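Local coordinates for uncharacterized SRPBCC domain-containing protein (PDB 6V04), which is of unknown function but belongs to the START/Bet v1-like superfamily and probably takes part in dynemicin biosynthesis, at residues V155-G160 with R236-S241; S161-R166 with V227-G232; L165-V170 with W202-E207. One frame throughout, in Å; residues are numbered along the deposited sequence. Where two conformers were deposited one is given.

Contact 1: V155-G160 with R236-S241; sequences VVLPNG and RTLSVS
Arg236 and Leu238 face Leu157 and Val155 across two antiparallel strands whose short axes run at 143° to each other. Both are hydrogen-bonded pairs, and Val156 with Thr237 is the non-hydrogen-bonded pair between them. There the chains come close, with Val156 CA and Thr237 CA 4.4 Å apart. Four backbone bonds hold the strands together. Val155 and Leu238 exchange two, and Leu157 and Arg236 exchange the other two. The straightest runs from Leu157 N to Arg236 O, 2.7 Å long at 173°.

Arg236 buries the most surface. Beyond the strand pair its chain bends at chi3 (-89°), which brings the guanidinium against the turn at residues 158-160. Asn159 CA lies over one face of this group, toward its rim. Gly160 O lies at its edge, near the plane. Lower down the chain, Arg236 CG packs 3.4 Å from Asn159 OD1. The amide end of Asn159 has its own partner, since ND2 bonds to Gly232 O. Asn159 is also the centre of an inverse gamma turn, which brings the chain round the arginine.

Leu238 and Val155 point the same way and lie side by side. Val155 CG1 sits between its own backbone N and carbonyl carbon, and from there touches Leu238 CB at 4.0 Å. Leu157 CD1 reaches the same Leu238 CB, also at 4.0 Å. On the other sheet face Val156 CG2 meets Thr237 OG1 at 3.8 Å, and that hydroxyl is hydrogen-bonded to Arg234.

Strand 151-157 is one of the two edge strands of a seven-stranded antiparallel sheet, and strand 236-243 separates it from strand 223-230. The long helix 252-277 packs on the Val155 and Leu238 face, through Leu270 and Ala273.

Contact 2: S161-R166 with V227-G232; sequences SWHPLR and VRTEPG
Leu165 and Thr229 are the residues whose CA atoms come nearest, 7.8 Å apart, so loop 161-166 lies against strand 227-230 through side chains rather than by beta pairing. Thr229 is central. Its OG1 stands between the backbone N and the carbonyl carbon (chi1 50°), which puts it at the edge of the His163 ring, near the ring plane, 3.1 Å from His163 CE1. A second contact along the rim fixes the ring's rotation: Leu165 N donates to His163 ND1 at 3.1 Å and 166°, almost exactly in the ring plane. The same torsion leaves the methyl CG2 of Thr229 to touch Pro164 CG at 3.8 Å.

Leu165 reaches Thr229 tip to tip, and its two methyls divide the work. CD1 sits beside Thr229 OG1, while CD2 packs on Val227 CG1 at 3.9 Å.

The loop is also braced from within. Arg166 runs out extended and grips Ser161 O end-on, with NH1 at 3.0 Å and NH2 at 2.9 Å from that oxygen. His163 CB lies over one face of its guanidinium.

Three neighbours close in around this loop. Pro164 and Thr229 touch Leu238 of strand 236-243, Leu165 touches Leu210 of strand 209-214, and Trp162 rests on Cys276 and Ala277 of helix 252-277.

Contact 3: L165-V170 with W202-E207; sequences LREETV and WQLDRE
Leu204 CD1 packs 4.0 Å from Leu165 CB at the apolar centre. The other methyl, Leu204 CD2, presses on the Arg166-Glu167 peptide, 3.4 Å from Glu167 N. That nitrogen is buried, with no partner in the model. Val170 CG2 comes obliquely to the Trp202 ring, 3.9 Å from Trp202 CZ2.

Polar bonds begin at the rim of this patch. Trp202 NE1 donates to Glu167 OE2 at 3.0 Å, on the syn side of the carboxylate. The main chains join where Glu207 N bonds to Leu165 O at 2.7 Å.

Further out, the aliphatic part of Arg166 covers Arg206. Arg166 CG lies 3.6 Å above the centre of the Arg206 guanidinium, and the two guanidinium planes are 13° apart. Each has its own carboxylate. Arg206 is fully extended, with CG anti to the backbone N (chi1 -177°), which carries its guanidinium out to Glu168. It grips Glu168 end-on, NH1 to OE1 and NH2 to OE2, with the flat groups nearly coplanar. Arg166 grips Glu207 side-on, NE and NH2 both to OE2, with the NE bond 2.6 Å long. With an alanine in place of Arg166, the Glu207 carboxylate would probably lose its charge partner and the Arg206 guanidinium be less firmly held.

Thr169 N and Val170 N both bond to Arg166 O in a tight turn toward helix 170-173. This link from strand 151-157 packs on strand 196-205, and with the long helix 252-277 it is consistent with the START/Bet v1-like helix-grip fold.

The three contacts follow one chain path, from strand 151-157 through the loop to residue 170, across one end of a single sheet. Contacts 1 and 2 have centres 6 Å apart. They join where Thr237 N probably bonds to Glu230 O (2.9 Å), and Arg236 NE packs 3.4 Å from His163 CD2. Contacts 2 and 3 share Leu165 and Arg166, with centres 9 Å apart. A probable bond from Thr169 OG1 to His163 O, 2.7 Å long, ties them further. Contacts 1 and 3 do not touch; their nearest atoms are about 5 Å apart. All three lie away from the magnesium site at Gln149.

Contact 1: V155-G160 with R236-S241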
loop_
_atom_site.group_PDB
_atom_site.type_symbol
_atom_site.label_atom_id
_atom_site.label_comp_id
_atom_site.label_asym_id
_atom_site.label_seq_id
_atom_site.Cartn_x
_atom_site.Cartn_y
_atom_site.Cartn_z
ATOM N N VAL A 155 -2.173 -3.972 -9.283
ATOM C CA VAL A 155 -2.546 -3.210 -10.464
ATOM C C VAL A 155 -3.531 -4.052 -11.260
ATOM O O VAL A 155 -3.396 -5.273 -11.339
ATOM C CB VAL A 155 -1.294 -2.826 -11.283
ATOM C CG1 VAL A 155 -0.574 -4.073 -11.799
ATOM C CG2 VAL A 155 -1.662 -1.899 -12.419
ATOM N N VAL A 156 -4.542 -3.410 -11.819
ATOM C CA VAL A 156 -5.518 -4.111 -12.640
ATOM C C VAL A 156 -5.060 -4.057 -14.081
ATOM O O VAL A 156 -4.824 -2.974 -14.633
ATOM C CB VAL A 156 -6.922 -3.511 -12.483
ATOM C CG1 VAL A 156 -7.896 -4.208 -13.438
ATOM C CG2 VAL A 156 -7.379 -3.668 -11.047
ATOM N N LEU A 157 -4.946 -5.222 -14.689
ATOM C CA LEU A 157 -4.508 -5.366 -16.052
ATOM C C LEU A 157 -5.694 -5.707 -16.942
ATOM O O LEU A 157 -6.666 -6.316 -16.483
ATOM C CB LEU A 157 -3.454 -6.474 -16.186
ATOM C CG LEU A 157 -2.210 -6.348 -15.300
ATOM C CD1 LEU A 157 -1.323 -7.569 -15.469
ATOM C CD2 LEU A 157 -1.439 -5.081 -15.593
ATOM N N PRO A 158 -5.646 -5.343 -18.221
ATOM C CA PRO A 158 -6.677 -5.807 -19.151
ATOM C C PRO A 158 -6.672 -7.324 -19.271
ATOM O O PRO A 158 -5.674 -7.999 -18.999
ATOM C CB PRO A 158 -6.295 -5.141 -20.480
ATOM C CG PRO A 158 -4.850 -4.793 -20.343
ATOM C CD PRO A 158 -4.624 -4.510 -18.879
ATOM N N ASN A 159 -7.831 -7.851 -19.664
ATOM C CA ASN A 159 -8.013 -9.275 -19.948
ATOM C C ASN A 159 -7.550 -9.603 -21.372
ATOM O O ASN A 159 -8.301 -10.111 -22.201
ATOM C CB ASN A 159 -9.476 -9.661 -19.760
ATOM C CG ASN A 159 -9.906 -9.673 -18.303
ATOM O OD1 ASN A 159 -9.135 -10.039 -17.419
ATOM N ND2 ASN A 159 -11.147 -9.279 -18.050
ATOM N N GLY A 160 -6.281 -9.303 -21.650
ATOM C CA GLY A 160 -5.722 -9.466 -22.973
ATOM C C GLY A 160 -4.860 -10.710 -23.105
ATOM O O GLY A 160 -4.837 -11.589 -22.241
ATOM N N ARG A 236 -7.656 -8.305 -14.915
ATOM C CA ARG A 236 -6.902 -9.232 -14.082
ATOM C C ARG A 236 -6.137 -8.427 -13.049
ATOM O O ARG A 236 -5.386 -7.517 -13.407
ATOM C CB ARG A 236 -5.914 -10.067 -14.902
ATOM C CG ARG A 236 -6.545 -11.253 -15.602
ATOM C CD ARG A 236 -5.484 -12.189 -16.154
ATOM N NE ARG A 236 -5.078 -11.820 -17.504
ATOM C CZ ARG A 236 -5.756 -12.147 -18.599
ATOM N NH1 ARG A 236 -6.883 -12.842 -18.506
ATOM N NH2 ARG A 236 -5.311 -11.771 -19.788
ATOM N N THR A 237 -6.322 -8.752 -11.775
ATOM C CA THR A 237 -5.600 -8.041 -10.728
ATOM C C THR A 237 -4.286 -8.757 -10.469
ATOM O O THR A 237 -4.270 -9.918 -10.048
ATOM C CB THR A 237 -6.416 -7.940 -9.443
ATOM O OG1 THR A 237 -7.622 -7.221 -9.703
ATOM C CG2 THR A 237 -5.623 -7.212 -8.367
ATOM N N LEU A 238 -3.181 -8.066 -10.744
ATOM C CA LEU A 238 -1.844 -8.545 -10.442
ATOM C C LEU A 238 -1.446 -7.985 -9.088
ATOM O O LEU A 238 -1.419 -6.766 -8.910
ATOM C CB LEU A 238 -0.885 -8.078 -11.526
ATOM C CG LEU A 238 0.590 -8.301 -11.233
ATOM C CD1 LEU A 238 0.895 -9.779 -11.149
ATOM C CD2 LEU A 238 1.445 -7.630 -12.304
ATOM N N SER A 239 -1.169 -8.864 -8.133
ATOM C CA SER A 239 -0.835 -8.450 -6.778
ATOM C C SER A 239 0.504 -9.040 -6.359
ATOM O O SER A 239 0.891 -10.137 -6.782
ATOM C CB SER A 239 -1.918 -8.866 -5.779
ATOM O OG SER A 239 -1.996 -10.274 -5.638
ATOM N N VAL A 240 1.209 -8.298 -5.516
ATOM C CA VAL A 240 2.476 -8.737 -4.956
ATOM C C VAL A 240 2.423 -8.581 -3.449
ATOM O O VAL A 240 1.803 -7.649 -2.928
ATOM C CB VAL A 240 3.682 -7.970 -5.534
ATOM C CG1 VAL A 240 3.555 -6.479 -5.286
ATOM C CG2 VAL A 240 4.979 -8.511 -4.912
ATOM N N SER A 241 3.053 -9.523 -2.752
ATOM C CA SER A 241 3.331 -9.425 -1.325
ATOM C C SER A 241 4.788 -9.797 -1.122
ATOM O O SER A 241 5.230 -10.840 -1.617
ATOM C CB SER A 241 2.439 -10.366 -0.524
ATOM O OG SER A 241 2.781 -10.364 0.854
#

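Contact 2: S161-R166 with V227-G232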
loop_
_atom_site.group_PDB
_atom_site.type_symbol
_atom_site.label_atom_id
_atom_site.label_comp_id
_atom_site.label_asym_id
_atom_site.label_seq_id
_atom_site.Cartn_x
_atom_site.Cartn_y
_atom_site.Cartn_z
ATOM N N SER A 161 -4.125 -10.767 -24.221
ATOM C CA SER A 161 -3.317 -11.938 -24.546
ATOM C C SER A 161 -2.040 -12.033 -23.710
ATOM O O SER A 161 -1.575 -13.144 -23.433
ATOM C CB SER A 161 -2.951 -11.925 -26.031
ATOM O OG SER A 161 -2.162 -10.790 -26.349
ATOM N N TRP A 162 -1.436 -10.910 -23.327
ATOM C CA TRP A 162 -0.242 -10.955 -22.493
ATOM C C TRP A 162 -0.654 -11.201 -21.054
ATOM O O TRP A 162 -1.572 -10.548 -20.547
ATOM C CB TRP A 162 0.551 -9.646 -22.590
ATOM C CG TRP A 162 1.869 -9.632 -21.827
ATOM C CD1 TRP A 162 3.092 -10.030 -22.293
ATOM C CD2 TRP A 162 2.089 -9.178 -20.479
ATOM N NE1 TRP A 162 4.055 -9.861 -21.323
ATOM C CE2 TRP A 162 3.469 -9.334 -20.202
ATOM C CE3 TRP A 162 1.259 -8.651 -19.484
ATOM C CZ2 TRP A 162 4.026 -8.997 -18.968
ATOM C CZ3 TRP A 162 1.824 -8.313 -18.260
ATOM C CH2 TRP A 162 3.196 -8.489 -18.015
ATOM N N HIS A 163 0.031 -12.134 -20.393
ATOM C CA HIS A 163 -0.177 -12.403 -18.981
ATOM C C HIS A 163 1.164 -12.335 -18.260
ATOM O O HIS A 163 2.169 -12.810 -18.800
ATOM C CB HIS A 163 -0.829 -13.790 -18.796
ATOM C CG HIS A 163 -1.386 -14.025 -17.427
ATOM N ND1 HIS A 163 -0.590 -14.160 -16.310
ATOM C CD2 HIS A 163 -2.660 -14.192 -17.001
ATOM C CE1 HIS A 163 -1.351 -14.359 -15.249
ATOM N NE2 HIS A 163 -2.613 -14.391 -15.643
ATOM N N PRO A 164 1.210 -11.761 -17.051
ATOM C CA PRO A 164 2.507 -11.543 -16.379
ATOM C C PRO A 164 3.148 -12.802 -15.804
ATOM O O PRO A 164 4.339 -12.757 -15.462
ATOM C CB PRO A 164 2.157 -10.553 -15.257
ATOM C CG PRO A 164 0.693 -10.819 -14.998
ATOM C CD PRO A 164 0.119 -11.061 -16.342
ATOM N N LEU A 165 2.407 -13.900 -15.641
ATOM C CA LEU A 165 2.923 -15.063 -14.936
ATOM C C LEU A 165 3.167 -16.222 -15.890
ATOM O O LEU A 165 2.549 -17.294 -15.787
ATOM C CB LEU A 165 1.985 -15.466 -13.790
ATOM C CG LEU A 165 1.833 -14.380 -12.721
ATOM C CD1 LEU A 165 0.976 -14.884 -11.562
ATOM C CD2 LEU A 165 3.208 -13.915 -12.214
ATOM N N ARG A 166 4.094 -16.015 -16.822
ATOM C CA ARG A 166 4.548 -17.037 -17.752
ATOM C C ARG A 166 6.065 -17.031 -17.751
ATOM O O ARG A 166 6.684 -15.977 -17.593
ATOM C CB ARG A 166 4.058 -16.780 -19.163
ATOM C CG ARG A 166 2.537 -16.768 -19.313
ATOM C CD ARG A 166 2.168 -16.240 -20.674
ATOM N NE ARG A 166 0.720 -16.246 -20.906
ATOM C CZ ARG A 166 0.112 -15.470 -21.791
ATOM N NH1 ARG A 166 0.818 -14.631 -22.541
ATOM N NH2 ARG A 166 -1.207 -15.535 -21.926
ATOM N N VAL A 227 3.460 -13.513 -5.771
ATOM C CA VAL A 227 2.804 -12.760 -6.833
ATOM C C VAL A 227 1.642 -13.609 -7.338
ATOM O O VAL A 227 1.797 -14.817 -7.548
ATOM C CB VAL A 227 3.784 -12.447 -7.978
ATOM C CG1 VAL A 227 3.099 -11.642 -9.080
ATOM C CG2 VAL A 227 4.994 -11.703 -7.455
ATOM N N ARG A 228 0.483 -12.993 -7.518
ATOM C CA ARG A 228 -0.691 -13.731 -7.949
ATOM C C ARG A 228 -1.490 -12.885 -8.920
ATOM O O ARG A 228 -1.418 -11.658 -8.901
ATOM C CB ARG A 228 -1.565 -14.129 -6.752
ATOM C CG ARG A 228 -0.773 -14.684 -5.584
ATOM C CD ARG A 228 -1.586 -15.621 -4.707
ATOM N NE ARG A 228 -0.957 -15.803 -3.399
ATOM C CZ ARG A 228 0.198 -16.434 -3.196
ATOM N NH1 ARG A 228 0.878 -16.949 -4.214
ATOM N NH2 ARG A 228 0.685 -16.543 -1.967
ATOM N N THR A 229 -2.261 -13.555 -9.768
ATOM C CA THR A 229 -3.243 -12.883 -10.602
ATOM C C THR A 229 -4.620 -13.454 -10.298
ATOM O O THR A 229 -4.780 -14.661 -10.104
ATOM C CB THR A 229 -2.908 -13.028 -12.091
ATOM O OG1 THR A 229 -2.661 -14.404 -12.401
ATOM C CG2 THR A 229 -1.707 -12.197 -12.445
ATOM N N GLU A 230 -5.605 -12.567 -10.206
ATOM C CA GLU A 230 -6.986 -12.955 -9.962
ATOM C C GLU A 230 -7.834 -12.418 -11.105
ATOM O O GLU A 230 -7.833 -11.196 -11.341
ATOM C CB GLU A 230 -7.492 -12.415 -8.622
ATOM C CG GLU A 230 -8.955 -12.734 -8.388
ATOM C CD GLU A 230 -9.389 -12.591 -6.940
ATOM O OE1 GLU A 230 -8.536 -12.723 -6.039
ATOM O OE2 GLU A 230 -10.592 -12.346 -6.706
ATOM N N PRO A 231 -8.567 -13.251 -11.834
ATOM C CA PRO A 231 -9.357 -12.736 -12.952
ATOM C C PRO A 231 -10.616 -12.036 -12.474
ATOM O O PRO A 231 -11.149 -12.323 -11.398
ATOM C CB PRO A 231 -9.690 -13.991 -13.766
ATOM C CG PRO A 231 -9.568 -15.123 -12.815
ATOM C CD PRO A 231 -8.611 -14.722 -11.740
ATOM N N GLY A 232 -11.078 -11.099 -13.296
ATOM C CA GLY A 232 -12.302 -10.379 -13.008
ATOM C C GLY A 232 -12.854 -9.715 -14.247
ATOM O O GLY A 232 -12.145 -9.518 -15.237
#

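Contact 3: L165-V170 with W202-E207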
loop_
_atom_site.group_PDB
_atom_site.type_symbol
_atom_site.label_atom_id
_atom_site.label_comp_id
_atom_site.label_asym_id
_atom_site.label_seq_id
_atom_site.Cartn_x
_atom_site.Cartn_y
_atom_site.Cartn_z
ATOM N N LEU A 165 2.407 -13.900 -15.641
ATOM C CA LEU A 165 2.923 -15.063 -14.936
ATOM C C LEU A 165 3.167 -16.222 -15.890
ATOM O O LEU A 165 2.549 -17.294 -15.787
ATOM C CB LEU A 165 1.985 -15.466 -13.790
ATOM C CG LEU A 165 1.833 -14.380 -12.721
ATOM C CD1 LEU A 165 0.976 -14.884 -11.562
ATOM C CD2 LEU A 165 3.208 -13.915 -12.214
ATOM N N ARG A 166 4.094 -16.015 -16.822
ATOM C CA ARG A 166 4.548 -17.037 -17.752
ATOM C C ARG A 166 6.065 -17.031 -17.751
ATOM O O ARG A 166 6.684 -15.977 -17.593
ATOM C CB ARG A 166 4.058 -16.780 -19.163
ATOM C CG ARG A 166 2.537 -16.768 -19.313
ATOM C CD ARG A 166 2.168 -16.240 -20.674
ATOM N NE ARG A 166 0.720 -16.246 -20.906
ATOM C CZ ARG A 166 0.112 -15.470 -21.791
ATOM N NH1 ARG A 166 0.818 -14.631 -22.541
ATOM N NH2 ARG A 166 -1.207 -15.535 -21.926
ATOM N N GLU A 167 6.666 -18.206 -17.943
ATOM C CA GLU A 167 8.125 -18.223 -17.954
ATOM C C GLU A 167 8.655 -17.261 -19.001
ATOM O O GLU A 167 9.689 -16.612 -18.786
ATOM C CB GLU A 167 8.650 -19.636 -18.199
ATOM C CG GLU A 167 8.679 -20.517 -16.945
ATOM C CD GLU A 167 9.599 -19.986 -15.841
ATOM O OE1 GLU A 167 10.332 -18.998 -16.075
ATOM O OE2 GLU A 167 9.587 -20.564 -14.730
ATOM N N GLU A 168 7.942 -17.119 -20.114
ATOM C CA GLU A 168 8.384 -16.281 -21.215
ATOM C C GLU A 168 7.964 -14.819 -21.081
ATOM O O GLU A 168 8.321 -14.019 -21.954
ATOM C CB GLU A 168 7.876 -16.854 -22.545
ATOM C CG GLU A 168 6.382 -16.708 -22.819
ATOM C CD GLU A 168 5.553 -17.888 -22.343
ATOM O OE1 GLU A 168 6.041 -18.694 -21.517
ATOM O OE2 GLU A 168 4.401 -18.015 -22.817
ATOM N N THR A 169 7.227 -14.434 -20.027
ATOM C CA THR A 169 6.892 -13.026 -19.806
ATOM C C THR A 169 7.430 -12.427 -18.512
ATOM O O THR A 169 7.413 -11.199 -18.380
ATOM C CB THR A 169 5.367 -12.801 -19.819
ATOM O OG1 THR A 169 4.748 -13.569 -18.779
ATOM C CG2 THR A 169 4.770 -13.189 -21.165
ATOM N N VAL A 170 7.886 -13.231 -17.543
ATOM C CA VAL A 170 8.272 -12.641 -16.261
ATOM C C VAL A 170 9.420 -11.652 -16.423
ATOM O O VAL A 170 9.466 -10.640 -15.715
ATOM C CB VAL A 170 8.614 -13.736 -15.229
ATOM C CG1 VAL A 170 7.337 -14.400 -14.721
ATOM C CG2 VAL A 170 9.595 -14.754 -15.801
ATOM N N TRP A 202 12.548 -20.354 -6.785
ATOM C CA TRP A 202 11.600 -19.913 -7.807
ATOM C C TRP A 202 10.579 -21.009 -8.097
ATOM O O TRP A 202 10.958 -22.132 -8.441
ATOM C CB TRP A 202 12.367 -19.557 -9.079
ATOM C CG TRP A 202 11.542 -19.150 -10.274
ATOM C CD1 TRP A 202 11.036 -19.971 -11.240
ATOM C CD2 TRP A 202 11.166 -17.818 -10.641
ATOM N NE1 TRP A 202 10.351 -19.231 -12.180
ATOM C CE2 TRP A 202 10.417 -17.908 -11.834
ATOM C CE3 TRP A 202 11.377 -16.561 -10.073
ATOM C CZ2 TRP A 202 9.909 -16.789 -12.474
ATOM C CZ3 TRP A 202 10.863 -15.453 -10.705
ATOM C CH2 TRP A 202 10.136 -15.569 -11.889
ATOM N N GLN A 203 9.291 -20.684 -7.955
ATOM C CA GLN A 203 8.203 -21.619 -8.249
ATOM C C GLN A 203 7.111 -20.860 -8.991
ATOM O O GLN A 203 6.414 -20.035 -8.399
ATOM C CB GLN A 203 7.643 -22.254 -6.975
ATOM C CG GLN A 203 8.641 -23.101 -6.189
ATOM C CD GLN A 203 9.135 -24.316 -6.952
ATOM O OE1 GLN A 203 8.460 -24.824 -7.847
ATOM N NE2 GLN A 203 10.327 -24.789 -6.596
ATOM N N LEU A 204 6.943 -21.156 -10.273
ATOM C CA LEU A 204 5.941 -20.481 -11.090
ATOM C C LEU A 204 4.845 -21.472 -11.454
ATOM O O LEU A 204 5.123 -22.512 -12.060
ATOM C CB LEU A 204 6.575 -19.886 -12.346
ATOM C CG LEU A 204 5.611 -19.252 -13.352
ATOM C CD1 LEU A 204 4.810 -18.134 -12.707
ATOM C CD2 LEU A 204 6.375 -18.725 -14.555
ATOM N N ASP A 205 3.610 -21.150 -11.061
ATOM C CA ASP A 205 2.405 -21.860 -11.492
ATOM C C ASP A 205 1.802 -20.994 -12.595
ATOM O O ASP A 205 1.229 -19.938 -12.319
ATOM C CB ASP A 205 1.456 -22.055 -10.314
ATOM C CG ASP A 205 0.268 -22.943 -10.642
ATOM O OD1 ASP A 205 0.225 -23.557 -11.733
ATOM O OD2 ASP A 205 -0.632 -23.030 -9.781
ATOM N N ARG A 206 1.982 -21.427 -13.845
ATOM C CA ARG A 206 1.697 -20.587 -15.006
ATOM C C ARG A 206 0.308 -19.950 -14.927
ATOM O O ARG A 206 -0.695 -20.639 -14.734
ATOM C CB ARG A 206 1.830 -21.422 -16.279
ATOM C CG ARG A 206 1.625 -20.650 -17.573
ATOM C CD ARG A 206 1.861 -21.500 -18.771
ATOM N NE ARG A 206 1.654 -20.771 -20.018
ATOM C CZ ARG A 206 2.624 -20.182 -20.714
ATOM N NH1 ARG A 206 3.884 -20.248 -20.299
ATOM N NH2 ARG A 206 2.337 -19.542 -21.835
ATOM N N GLU A 207 0.276 -18.615 -15.061
ATOM C CA GLU A 207 -0.946 -17.789 -15.074
ATOM C C GLU A 207 -1.782 -17.930 -13.801
ATOM O O GLU A 207 -2.996 -17.681 -13.814
ATOM C CB GLU A 207 -1.797 -18.073 -16.318
ATOM C CG GLU A 207 -1.093 -17.623 -17.600
ATOM C CD GLU A 207 -1.941 -17.713 -18.848
ATOM O OE1 GLU A 207 -3.161 -18.011 -18.760
ATOM O OE2 GLU A 207 -1.369 -17.511 -19.945
#